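Local coordinates for protein serine protease inhibitor (PDB 3STO) that probably inhibits serine-type endopeptidases in the manner of a serpin, at residues Y127-R132 with L145-F150; K20-A25 with K311-V316; S200-H205 with L293-F298; F212-S215 with Q219-V222. All blocks are in the same frame, centred on the assembly; numbering follows the deposited sequence.

Overall arrangement
A serpin combines a helical part with extended beta-structure, and the four contacts sample both. Contact 2 closes the longest loop of the four, with the other three nested inside it; its centre lies about 27 Å from that of contact 1. Contacts 3 and 4 sit at the other end of the molecule from contact 1, their centres about 46 Å and 48 Å from it. These two are neighbours, about 17 Å apart between centres, and they touch where P296 CG packs 4.0 Å from F212 CE2. The segment 358-364, probably part of the reactive-centre loop by analogy with other serpins, is unmodelled.

Contact 1 of 4, residues Y127-R132 with L145-F150; sequences YEVERR and LKQVDF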
loop_
_atom_site.group_PDB
_atom_site.type_symbol
_atom_site.label_atom_id
_atom_site.label_comp_id
_atom_site.label_asym_id
_atom_site.label_seq_id
_atom_site.Cartn_x
_atom_site.Cartn_y
_atom_site.Cartn_z
ATOM N N TYR A 127 -16.984 19.093 17.085
ATOM C CA TYR A 127 -15.677 19.229 17.732
ATOM C C TYR A 127 -14.921 20.495 17.342
ATOM O O TYR A 127 -14.835 20.851 16.166
ATOM C CB TYR A 127 -14.792 17.997 17.467
ATOM C CG TYR A 127 -15.152 16.772 18.279
ATOM C CD1 TYR A 127 -14.658 16.602 19.564
ATOM C CD2 TYR A 127 -15.981 15.791 17.764
ATOM C CE1 TYR A 127 -14.984 15.487 20.323
ATOM C CE2 TYR A 127 -16.314 14.666 18.513
ATOM C CZ TYR A 127 -15.810 14.526 19.795
ATOM O OH TYR A 127 -16.127 13.415 20.544
ATOM N N GLU A 128 -14.385 21.173 18.355
ATOM C CA GLU A 128 -13.570 22.361 18.168
ATOM C C GLU A 128 -12.143 21.932 17.854
ATOM O O GLU A 128 -11.643 20.982 18.442
ATOM C CB GLU A 128 -13.592 23.228 19.435
ATOM C CG GLU A 128 -12.570 24.382 19.419
ATOM C CD GLU A 128 -12.630 25.273 20.663
ATOM O OE1 GLU A 128 -13.494 25.050 21.542
ATOM O OE2 GLU A 128 -11.802 26.205 20.763
ATOM N N VAL A 129 -11.475 22.653 16.964
ATOM C CA VAL A 129 -10.238 22.168 16.406
ATOM C C VAL A 129 -9.107 23.143 16.654
ATOM O O VAL A 129 -9.116 24.252 16.138
ATOM C CB VAL A 129 -10.407 21.910 14.883
ATOM C CG1 VAL A 129 -9.071 21.529 14.214
ATOM C CG2 VAL A 129 -11.493 20.850 14.641
ATOM N N GLU A 130 -8.122 22.721 17.448
ATOM C CA GLU A 130 -7.018 23.599 17.810
ATOM C C GLU A 130 -6.472 24.238 16.543
ATOM O O GLU A 130 -6.278 23.563 15.544
ATOM C CB GLU A 130 -5.905 22.832 18.542
ATOM C CG GLU A 130 -6.327 22.052 19.790
ATOM C CD GLU A 130 -6.840 22.954 20.882
ATOM O OE1 GLU A 130 -6.849 24.179 20.661
ATOM O OE2 GLU A 130 -7.238 22.454 21.962
ATOM N N ARG A 131 -6.222 25.540 16.595
ATOM C CA ARG A 131 -5.582 26.271 15.503
ATOM C C ARG A 131 -4.206 25.716 15.097
ATOM O O ARG A 131 -3.863 25.700 13.913
ATOM C CB ARG A 131 -5.445 27.754 15.878
ATOM N N ARG A 132 -3.406 25.280 16.068
ATOM C CA ARG A 132 -2.075 24.761 15.740
ATOM C C ARG A 132 -2.160 23.469 14.908
ATOM O O ARG A 132 -1.315 23.208 14.044
ATOM C CB ARG A 132 -1.259 24.505 17.002
ATOM C CG ARG A 132 -1.436 25.571 18.087
ATOM N N LEU A 145 -7.699 17.894 6.423
ATOM C CA LEU A 145 -8.675 17.834 7.490
ATOM C C LEU A 145 -10.001 18.249 6.895
ATOM O O LEU A 145 -10.073 19.228 6.171
ATOM C CB LEU A 145 -8.271 18.810 8.597
ATOM C CG LEU A 145 -8.843 18.654 10.010
ATOM C CD1 LEU A 145 -8.723 19.974 10.713
ATOM C CD2 LEU A 145 -10.280 18.223 10.030
ATOM N N LYS A 146 -11.054 17.501 7.189
ATOM C CA LYS A 146 -12.374 17.833 6.675
ATOM C C LYS A 146 -13.393 17.632 7.778
ATOM O O LYS A 146 -13.544 16.553 8.334
ATOM C CB LYS A 146 -12.727 16.966 5.465
ATOM C CG LYS A 146 -11.675 16.967 4.322
ATOM C CD LYS A 146 -11.873 18.122 3.348
ATOM N N GLN A 147 -14.097 18.689 8.119
ATOM C CA GLN A 147 -15.116 18.544 9.130
ATOM C C GLN A 147 -16.400 18.177 8.419
ATOM O O GLN A 147 -16.622 18.558 7.262
ATOM C CB GLN A 147 -15.213 19.811 9.966
ATOM C CG GLN A 147 -13.830 20.379 10.252
ATOM C CD GLN A 147 -13.871 21.590 11.159
ATOM O OE1 GLN A 147 -14.730 21.683 12.044
ATOM N NE2 GLN A 147 -12.946 22.531 10.941
ATOM N N VAL A 148 -17.232 17.415 9.116
ATOM C CA VAL A 148 -18.266 16.632 8.471
ATOM C C VAL A 148 -19.365 16.367 9.484
ATOM O O VAL A 148 -19.103 16.291 10.679
ATOM C CB VAL A 148 -17.649 15.284 7.948
ATOM C CG1 VAL A 148 -18.556 14.103 8.201
ATOM C CG2 VAL A 148 -17.259 15.396 6.477
ATOM N N ASP A 149 -20.597 16.235 9.015
ATOM C CA ASP A 149 -21.703 16.013 9.925
ATOM C C ASP A 149 -21.989 14.530 10.038
ATOM O O ASP A 149 -22.771 13.988 9.250
ATOM C CB ASP A 149 -22.958 16.761 9.452
ATOM C CG ASP A 149 -24.158 16.540 10.375
ATOM O OD1 ASP A 149 -24.005 16.701 11.606
ATOM O OD2 ASP A 149 -25.250 16.193 9.873
ATOM N N PHE A 150 -21.362 13.867 11.009
ATOM C CA PHE A 150 -21.572 12.414 11.178
ATOM C C PHE A 150 -22.951 12.057 11.758
ATOM O O PHE A 150 -23.255 10.882 11.976
ATOM C CB PHE A 150 -20.448 11.741 12.004
ATOM C CG PHE A 150 -19.128 11.606 11.264
ATOM C CD1 PHE A 150 -19.057 10.894 10.065
ATOM C CD2 PHE A 150 -17.951 12.168 11.785
ATOM C CE1 PHE A 150 -17.849 10.760 9.395
ATOM C CE2 PHE A 150 -16.722 12.040 11.117
ATOM C CZ PHE A 150 -16.675 11.340 9.925
#
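V129 and L145 point their side chains at each other and meet tip to tip, methyl against methyl: V129 CG1 stands 3.8 Å from L145 CD1. Both backbones direct these groups toward each other. V129 carries CG1 anti to its nitrogen (chi1 174°), which places that branch on the side where the leucine arrives, while CG2 turns back beside the nitrogen and faces Q147 instead. Here the approach is looser: Q147 OE1 lies 4.2 Å from V129 CG2. The glutamine reaches from the strand toward the loop, its OE1 ending near the carbonyl of Y127 as well. Contact is thus concentrated on a single pair of methyls, with an exposed polar side chain at its margin.

L145 does not rest on V129 alone, for it also packs on F133, N134 and I137 of helix 131-138, and V129 touches N134 as well. The loop carrying V129 is held through E128, whose backbone hydrogen-bonds to the side chains of T330 and N332. The arrangement is that of a beta-alpha-beta crossover: strand 112-124 runs through this loop into helix 131-138 and returns as strand 143-148, its parallel neighbour, with the leading loop packed on the returning strand.

Contact 2 of 4, residues K20-A25 with K311-V316; sequences KAFTHA and KSIGVV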
loop_
_atom_site.group_PDB
_atom_site.type_symbol
_atom_site.label_atom_id
_atom_site.label_comp_id
_atom_site.label_asym_id
_atom_site.label_seq_id
_atom_site.Cartn_x
_atom_site.Cartn_y
_atom_site.Cartn_z
ATOM N N LYS A 20 10.862 0.298 8.145
ATOM C CA LYS A 20 10.919 -1.089 7.693
ATOM C C LYS A 20 10.489 -2.038 8.802
ATOM O O LYS A 20 9.894 -3.088 8.533
ATOM C CB LYS A 20 12.308 -1.474 7.158
ATOM C CG LYS A 20 12.666 -0.866 5.820
ATOM C CD LYS A 20 13.891 -1.564 5.188
ATOM C CE LYS A 20 14.283 -0.876 3.891
ATOM N NZ LYS A 20 15.120 -1.731 2.967
ATOM N N ALA A 21 10.806 -1.676 10.045
ATOM C CA ALA A 21 10.348 -2.403 11.237
ATOM C C ALA A 21 8.827 -2.365 11.337
ATOM O O ALA A 21 8.174 -3.397 11.521
ATOM C CB ALA A 21 10.953 -1.791 12.473
ATOM N N PHE A 22 8.270 -1.167 11.210
ATOM C CA PHE A 22 6.828 -1.018 11.155
ATOM C C PHE A 22 6.264 -1.913 10.047
ATOM O O PHE A 22 5.385 -2.732 10.264
ATOM C CB PHE A 22 6.447 0.441 10.868
ATOM C CG PHE A 22 4.975 0.635 10.685
ATOM C CD1 PHE A 22 4.119 0.647 11.786
ATOM C CD2 PHE A 22 4.427 0.731 9.412
ATOM C CE1 PHE A 22 2.746 0.783 11.618
ATOM C CE2 PHE A 22 3.051 0.868 9.225
ATOM C CZ PHE A 22 2.206 0.909 10.332
ATOM N N THR A 23 6.786 -1.727 8.846
ATOM C CA THR A 23 6.309 -2.441 7.670
ATOM C C THR A 23 6.223 -3.950 7.887
ATOM O O THR A 23 5.221 -4.556 7.571
ATOM C CB THR A 23 7.154 -2.106 6.431
ATOM O OG1 THR A 23 6.881 -0.748 6.042
ATOM C CG2 THR A 23 6.751 -3.005 5.320
ATOM N N HIS A 24 7.252 -4.527 8.484
ATOM C CA HIS A 24 7.262 -5.950 8.798
ATOM C C HIS A 24 6.183 -6.352 9.808
ATOM O O HIS A 24 5.479 -7.331 9.601
ATOM C CB HIS A 24 8.656 -6.399 9.288
ATOM C CG HIS A 24 8.782 -7.883 9.456
ATOM N ND1 HIS A 24 9.787 -8.470 10.195
ATOM C CD2 HIS A 24 8.018 -8.901 8.971
ATOM C CE1 HIS A 24 9.647 -9.789 10.152
ATOM N NE2 HIS A 24 8.580 -10.074 9.424
ATOM N N ALA A 25 6.036 -5.570 10.878
ATOM C CA ALA A 25 5.066 -5.864 11.917
ATOM C C ALA A 25 3.685 -5.779 11.332
ATOM O O ALA A 25 2.801 -6.613 11.603
ATOM C CB ALA A 25 5.202 -4.867 13.092
ATOM N N LYS A 311 -4.406 -2.287 16.460
ATOM C CA LYS A 311 -4.507 -2.646 17.866
ATOM C C LYS A 311 -3.518 -3.732 18.169
ATOM O O LYS A 311 -2.706 -3.637 19.116
ATOM C CB LYS A 311 -5.915 -3.128 18.212
ATOM C CG LYS A 311 -6.889 -2.012 18.506
ATOM C CD LYS A 311 -8.314 -2.502 18.505
ATOM C CE LYS A 311 -9.211 -1.432 19.029
ATOM N NZ LYS A 311 -10.651 -1.755 18.785
ATOM N N SER A 312 -3.592 -4.777 17.362
ATOM C CA SER A 312 -2.683 -5.911 17.486
ATOM C C SER A 312 -1.183 -5.558 17.491
ATOM O O SER A 312 -0.401 -6.240 18.138
ATOM C CB SER A 312 -2.958 -6.917 16.381
ATOM O OG SER A 312 -1.931 -7.881 16.370
ATOM N N ILE A 313 -0.770 -4.499 16.791
ATOM C CA ILE A 313 0.646 -4.160 16.782
ATOM C C ILE A 313 1.010 -3.029 17.727
ATOM O O ILE A 313 2.138 -2.519 17.683
ATOM C CB ILE A 313 1.240 -3.898 15.332
ATOM C CG1 ILE A 313 0.670 -2.633 14.692
ATOM C CG2 ILE A 313 1.025 -5.102 14.399
ATOM C CD1 ILE A 313 1.128 -2.478 13.251
ATOM N N GLY A 314 0.075 -2.632 18.583
ATOM C CA GLY A 314 0.429 -1.743 19.681
ATOM C C GLY A 314 -0.285 -0.406 19.750
ATOM O O GLY A 314 -0.089 0.345 20.688
ATOM N N VAL A 315 -1.118 -0.099 18.764
ATOM C CA VAL A 315 -1.822 1.179 18.744
ATOM C C VAL A 315 -3.270 1.012 19.209
ATOM O O VAL A 315 -4.157 0.635 18.432
ATOM C CB VAL A 315 -1.769 1.823 17.348
ATOM C CG1 VAL A 315 -2.549 3.166 17.321
ATOM C CG2 VAL A 315 -0.315 1.985 16.924
ATOM N N VAL A 316 -3.484 1.328 20.481
ATOM C CA VAL A 316 -4.692 0.969 21.208
ATOM C C VAL A 316 -5.481 2.191 21.662
ATOM O O VAL A 316 -6.661 2.339 21.292
ATOM C CB VAL A 316 -4.343 0.042 22.418
ATOM C CG1 VAL A 316 -5.563 -0.237 23.257
ATOM C CG2 VAL A 316 -3.705 -1.274 21.906
#
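I313, the first residue beyond helix 307-312, carries the contact with helix 18-30, and its two branches divide the work. The longer branch takes the inner side: I313 CD1 comes within 4.0 Å of F22 CE1, the isoleucine and phenylalanine side chains crossing at about a right angle. F22 leaves its helix with CG anti to the backbone nitrogen (chi1 175°), which swings the ring over toward the isoleucine although its CB starts off to one side. The shorter branch meets the next turn of that helix, where I313 CG2 lies 3.6 Å from A25 O and, more loosely, 4.4 Å from A25 CB.

The outer side is different in character. K311 and S312 are exposed and take no part, and V316 lies on the surface too, so the helix end approaches through I313 alone. The helix ends just here in a Schellman motif, with G314, at positive phi (121°), as its C-prime residue: V315 N bonds to L310 O, and G314 N to K311 O at 3.0 Å.

Beyond the pair, F22 continues inward against I46 and L47 of helix 43-55 and T70 of helix 61-70. The latter helix also receives I313 O through the T70 hydroxyl and V316 N through Q66, while V315 touches both T70 and L50 of helix 43-55.

Contact 3 of 4, residues S200-H205 with L293-F298; sequences SPFEPH and LRLPKF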
loop_
_atom_site.group_PDB
_atom_site.type_symbol
_atom_site.label_atom_id
_atom_site.label_comp_id
_atom_site.label_asym_id
_atom_site.label_seq_id
_atom_site.Cartn_x
_atom_site.Cartn_y
_atom_site.Cartn_z
ATOM N N SER A 200 8.773 -1.142 -20.942
ATOM C CA SER A 200 8.468 -1.869 -22.186
ATOM C C SER A 200 7.049 -2.507 -22.215
ATOM O O SER A 200 6.830 -3.606 -21.714
ATOM C CB SER A 200 9.531 -2.927 -22.434
ATOM O OG SER A 200 9.140 -3.676 -23.542
ATOM N N PRO A 201 6.087 -1.815 -22.821
ATOM C CA PRO A 201 4.673 -2.177 -22.760
ATOM C C PRO A 201 4.363 -3.398 -23.586
ATOM O O PRO A 201 5.113 -3.712 -24.498
ATOM C CB PRO A 201 3.971 -0.950 -23.384
ATOM C CG PRO A 201 5.023 0.057 -23.562
ATOM C CD PRO A 201 6.298 -0.659 -23.699
ATOM N N PHE A 202 3.275 -4.078 -23.254
ATOM C CA PHE A 202 2.825 -5.251 -23.986
ATOM C C PHE A 202 2.128 -4.738 -25.216
ATOM O O PHE A 202 1.552 -3.667 -25.179
ATOM C CB PHE A 202 1.820 -6.061 -23.157
ATOM C CG PHE A 202 2.406 -6.712 -21.918
ATOM C CD1 PHE A 202 2.458 -6.021 -20.709
ATOM C CD2 PHE A 202 2.884 -8.023 -21.964
ATOM C CE1 PHE A 202 2.959 -6.626 -19.568
ATOM C CE2 PHE A 202 3.400 -8.645 -20.832
ATOM C CZ PHE A 202 3.437 -7.928 -19.605
ATOM N N GLU A 203 2.205 -5.491 -26.310
ATOM C CA GLU A 203 1.434 -5.205 -27.514
ATOM C C GLU A 203 0.102 -5.924 -27.351
ATOM O O GLU A 203 0.086 -7.132 -27.164
ATOM C CB GLU A 203 2.188 -5.756 -28.737
ATOM C CG GLU A 203 2.092 -4.921 -30.041
ATOM C CD GLU A 203 0.691 -4.420 -30.329
ATOM O OE1 GLU A 203 -0.195 -5.250 -30.564
ATOM O OE2 GLU A 203 0.459 -3.189 -30.306
ATOM N N PRO A 204 -1.012 -5.183 -27.382
ATOM C CA PRO A 204 -2.386 -5.685 -27.216
ATOM C C PRO A 204 -2.772 -6.791 -28.208
ATOM O O PRO A 204 -3.532 -7.705 -27.858
ATOM C CB PRO A 204 -3.246 -4.454 -27.512
ATOM C CG PRO A 204 -2.366 -3.311 -27.248
ATOM C CD PRO A 204 -0.987 -3.736 -27.636
ATOM N N HIS A 205 -2.282 -6.695 -29.439
ATOM C CA HIS A 205 -2.539 -7.739 -30.438
ATOM C C HIS A 205 -2.053 -9.080 -29.960
ATOM O O HIS A 205 -2.504 -10.108 -30.462
ATOM C CB HIS A 205 -1.907 -7.421 -31.798
ATOM C CG HIS A 205 -2.658 -6.367 -32.556
ATOM N ND1 HIS A 205 -2.040 -5.296 -33.156
ATOM C CD2 HIS A 205 -3.986 -6.189 -32.739
ATOM C CE1 HIS A 205 -2.955 -4.515 -33.707
ATOM N NE2 HIS A 205 -4.142 -5.034 -33.467
ATOM N N LEU A 293 7.074 -14.070 -21.174
ATOM C CA LEU A 293 6.251 -13.668 -20.051
ATOM C C LEU A 293 4.784 -13.679 -20.432
ATOM O O LEU A 293 4.386 -13.036 -21.397
ATOM C CB LEU A 293 6.648 -12.258 -19.588
ATOM C CG LEU A 293 5.750 -11.503 -18.593
ATOM C CD1 LEU A 293 5.628 -12.267 -17.299
ATOM C CD2 LEU A 293 6.279 -10.072 -18.318
ATOM N N ARG A 294 3.968 -14.393 -19.671
ATOM C CA ARG A 294 2.522 -14.223 -19.816
ATOM C C ARG A 294 1.940 -13.777 -18.517
ATOM O O ARG A 294 2.241 -14.328 -17.463
ATOM C CB ARG A 294 1.843 -15.512 -20.245
ATOM C CG ARG A 294 2.480 -16.171 -21.438
ATOM C CD ARG A 294 1.507 -17.131 -22.043
ATOM N NE ARG A 294 2.151 -17.967 -23.024
ATOM C CZ ARG A 294 2.010 -19.278 -23.058
ATOM N NH1 ARG A 294 1.242 -19.874 -22.157
ATOM N NH2 ARG A 294 2.620 -19.983 -23.991
ATOM N N LEU A 295 1.058 -12.806 -18.606
ATOM C CA LEU A 295 0.604 -12.104 -17.437
ATOM C C LEU A 295 -0.832 -11.672 -17.693
ATOM O O LEU A 295 -1.112 -10.983 -18.666
ATOM C CB LEU A 295 1.525 -10.881 -17.163
ATOM C CG LEU A 295 1.255 -9.989 -15.945
ATOM C CD1 LEU A 295 1.442 -10.791 -14.642
ATOM C CD2 LEU A 295 2.119 -8.696 -15.909
ATOM N N PRO A 296 -1.744 -12.051 -16.787
ATOM C CA PRO A 296 -3.135 -11.589 -16.867
ATOM C C PRO A 296 -3.265 -10.046 -16.757
ATOM O O PRO A 296 -2.538 -9.385 -16.007
ATOM C CB PRO A 296 -3.793 -12.273 -15.646
ATOM C CG PRO A 296 -2.829 -13.304 -15.204
ATOM C CD PRO A 296 -1.488 -12.841 -15.567
ATOM N N LYS A 297 -4.194 -9.472 -17.504
ATOM C CA LYS A 297 -4.575 -8.112 -17.235
ATOM C C LYS A 297 -5.695 -8.174 -16.190
ATOM O O LYS A 297 -6.579 -9.007 -16.262
ATOM C CB LYS A 297 -5.004 -7.381 -18.496
ATOM C CG LYS A 297 -6.315 -7.761 -19.009
ATOM C CD LYS A 297 -6.520 -7.147 -20.393
ATOM C CE LYS A 297 -6.193 -5.665 -20.403
ATOM N NZ LYS A 297 -6.662 -5.017 -21.683
ATOM N N PHE A 298 -5.609 -7.329 -15.171
ATOM C CA PHE A 298 -6.586 -7.355 -14.093
ATOM C C PHE A 298 -6.629 -6.037 -13.348
ATOM O O PHE A 298 -5.733 -5.166 -13.475
ATOM C CB PHE A 298 -6.279 -8.478 -13.098
ATOM C CG PHE A 298 -4.952 -8.335 -12.404
ATOM C CD1 PHE A 298 -3.784 -8.768 -13.015
ATOM C CD2 PHE A 298 -4.870 -7.755 -11.150
ATOM C CE1 PHE A 298 -2.556 -8.628 -12.368
ATOM C CE2 PHE A 298 -3.632 -7.601 -10.501
ATOM C CZ PHE A 298 -2.483 -8.039 -11.116
#
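F202 reaches L293 and L295 with the end of its ring, and the side chain can be followed outward atom by atom. CB leaves the loop in the direction of the strand, and chi1 of -67°, with CG opposite the carbonyl carbon, extends the ring the same way. CB and CG still lie well short of the leucines, and contact begins in the outer half of the ring. CE2 lies 4.1 Å from L293 CD2. At the tip, CZ is shared between the two leucines: it approaches L293 CD2 to 3.8 Å and L295 CD2 to 4.0 Å, so the last carbon rests against one methyl from each. Both leucines hold CG anti to their nitrogens and cross the phenylalanine at about a right angle.

The residues in contact are all buried, and the ring has further company. W198 packs against it edge-to-face, K246 makes a cation-pi contact, and M225 and Q227 touch it from strand 218-236. Farther along the chain, H205 N hydrogen-bonds to E203 OE1 at 2.8 Å, from above the carboxylate plane.

F202, packing its tip against strand 287-305, probably belongs to the breach region of the serpin fold, near W198 and the end of strand 186-197.

Contact 4 of 4, residues F212-S215 with Q219-V222; sequences FYIS and QITV
F212 and I220 are joined by a reciprocal pair of backbone bonds: F212 N gives its hydrogen to I220 O at 2.6 Å, with an N-H...O angle of 160°, and I220 N returns one to F212 O at 2.9 Å. The N-H and C=O of both residues in this antiparallel hydrogen-bonded pair are thereby used, and F212 O also takes a CA-H...O contact from Q219 CA, 3.3 Å away. Y213 and Q219, the next pair along, is non-hydrogen-bonded. The backbone of Y213 hydrogen-bonds instead with T378, while V222 bonds further back along the first strand with E210.

The two strands, at 149° between their directions, form a tight beta hairpin, probably strands 4 and 3 of sheet C in the serpin fold. At its turn I214 and S215 both face the residue before Q219, making a classic beta bulge. S215 OG finds its partner inside the turn, in the carboxylate of D217. I214 starts to one side, but its end comes nearer: CD1 lies 3.9 Å from I220 CG2, the side chains crossing obliquely. I220 holds CG1 between its nitrogen and carbonyl carbon (chi1 56°), which sets that atom 3.9 Å from F212 CB. V222 CG1 completes this apolar side, 3.7 Å from F212 CB. Y213 and Q219 start out on the other face; K263 makes a cation-pi contact with the Y213 ring.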
loop_
_atom_site.group_PDB
_atom_site.type_symbol
_atom_site.label_atom_id
_atom_site.label_comp_id
_atom_site.label_asym_id
_atom_site.label_seq_id
_atom_site.Cartn_x
_atom_site.Cartn_y
_atom_site.Cartn_z
ATOM N N PHE A 212 -6.838 -19.708 -16.484
ATOM C CA PHE A 212 -6.110 -19.403 -15.249
ATOM C C PHE A 212 -6.562 -20.389 -14.175
ATOM O O PHE A 212 -7.763 -20.520 -13.902
ATOM C CB PHE A 212 -6.342 -17.942 -14.820
ATOM C CG PHE A 212 -5.507 -17.508 -13.631
ATOM C CD1 PHE A 212 -5.936 -17.767 -12.330
ATOM C CD2 PHE A 212 -4.310 -16.811 -13.817
ATOM C CE1 PHE A 212 -5.184 -17.378 -11.256
ATOM C CE2 PHE A 212 -3.567 -16.416 -12.766
ATOM C CZ PHE A 212 -3.999 -16.690 -11.464
ATOM N N TYR A 213 -5.604 -21.100 -13.592
ATOM C CA TYR A 213 -5.929 -22.080 -12.576
ATOM C C TYR A 213 -6.009 -21.423 -11.219
ATOM O O TYR A 213 -4.996 -20.933 -10.710
ATOM C CB TYR A 213 -4.867 -23.184 -12.553
ATOM C CG TYR A 213 -5.090 -24.308 -11.544
ATOM C CD1 TYR A 213 -5.765 -25.471 -11.906
ATOM C CD2 TYR A 213 -4.571 -24.229 -10.246
ATOM C CE1 TYR A 213 -5.938 -26.520 -10.998
ATOM C CE2 TYR A 213 -4.730 -25.271 -9.333
ATOM C CZ TYR A 213 -5.419 -26.416 -9.721
ATOM O OH TYR A 213 -5.590 -27.459 -8.837
ATOM N N ILE A 214 -7.202 -21.411 -10.639
ATOM C CA ILE A 214 -7.418 -20.907 -9.270
ATOM C C ILE A 214 -7.254 -22.019 -8.217
ATOM O O ILE A 214 -6.529 -21.868 -7.264
ATOM C CB ILE A 214 -8.803 -20.303 -9.138
ATOM C CG1 ILE A 214 -8.985 -19.175 -10.153
ATOM C CG2 ILE A 214 -9.027 -19.826 -7.737
ATOM C CD1 ILE A 214 -10.329 -18.482 -10.048
ATOM N N SER A 215 -7.927 -23.144 -8.432
ATOM C CA SER A 215 -7.847 -24.308 -7.568
ATOM C C SER A 215 -8.390 -25.503 -8.367
ATOM O O SER A 215 -8.877 -25.321 -9.475
ATOM C CB SER A 215 -8.707 -24.082 -6.312
ATOM O OG SER A 215 -10.076 -23.899 -6.643
ATOM N N GLN A 219 -11.302 -23.022 -12.595
ATOM C CA GLN A 219 -10.486 -22.369 -13.608
ATOM C C GLN A 219 -11.262 -21.223 -14.192
ATOM O O GLN A 219 -12.477 -21.260 -14.245
ATOM C CB GLN A 219 -10.076 -23.325 -14.707
ATOM C CG GLN A 219 -9.116 -24.392 -14.233
ATOM C CD GLN A 219 -9.845 -25.565 -13.585
ATOM O OE1 GLN A 219 -9.959 -25.645 -12.355
ATOM N NE2 GLN A 219 -10.343 -26.490 -14.417
ATOM N N ILE A 220 -10.573 -20.166 -14.582
ATOM C CA ILE A 220 -11.262 -19.101 -15.291
ATOM C C ILE A 220 -10.494 -18.736 -16.555
ATOM O O ILE A 220 -9.355 -19.182 -16.814
ATOM C CB ILE A 220 -11.469 -17.851 -14.432
ATOM C CG1 ILE A 220 -10.127 -17.339 -13.898
ATOM C CG2 ILE A 220 -12.436 -18.137 -13.297
ATOM C CD1 ILE A 220 -10.223 -15.968 -13.303
ATOM N N THR A 221 -11.157 -17.928 -17.354
ATOM C CA THR A 221 -10.583 -17.419 -18.566
ATOM C C THR A 221 -10.212 -15.975 -18.274
ATOM O O THR A 221 -11.004 -15.222 -17.726
ATOM C CB THR A 221 -11.603 -17.536 -19.714
ATOM O OG1 THR A 221 -11.587 -18.883 -20.219
ATOM C CG2 THR A 221 -11.290 -16.558 -20.833
ATOM N N VAL A 222 -8.980 -15.618 -18.600
ATOM C CA VAL A 222 -8.464 -14.288 -18.370
ATOM C C VAL A 222 -7.980 -13.704 -19.686
ATOM O O VAL A 222 -7.737 -14.439 -20.651
ATOM C CB VAL A 222 -7.293 -14.285 -17.336
ATOM C CG1 VAL A 222 -7.777 -14.700 -15.969
ATOM C CG2 VAL A 222 -6.142 -15.182 -17.802
#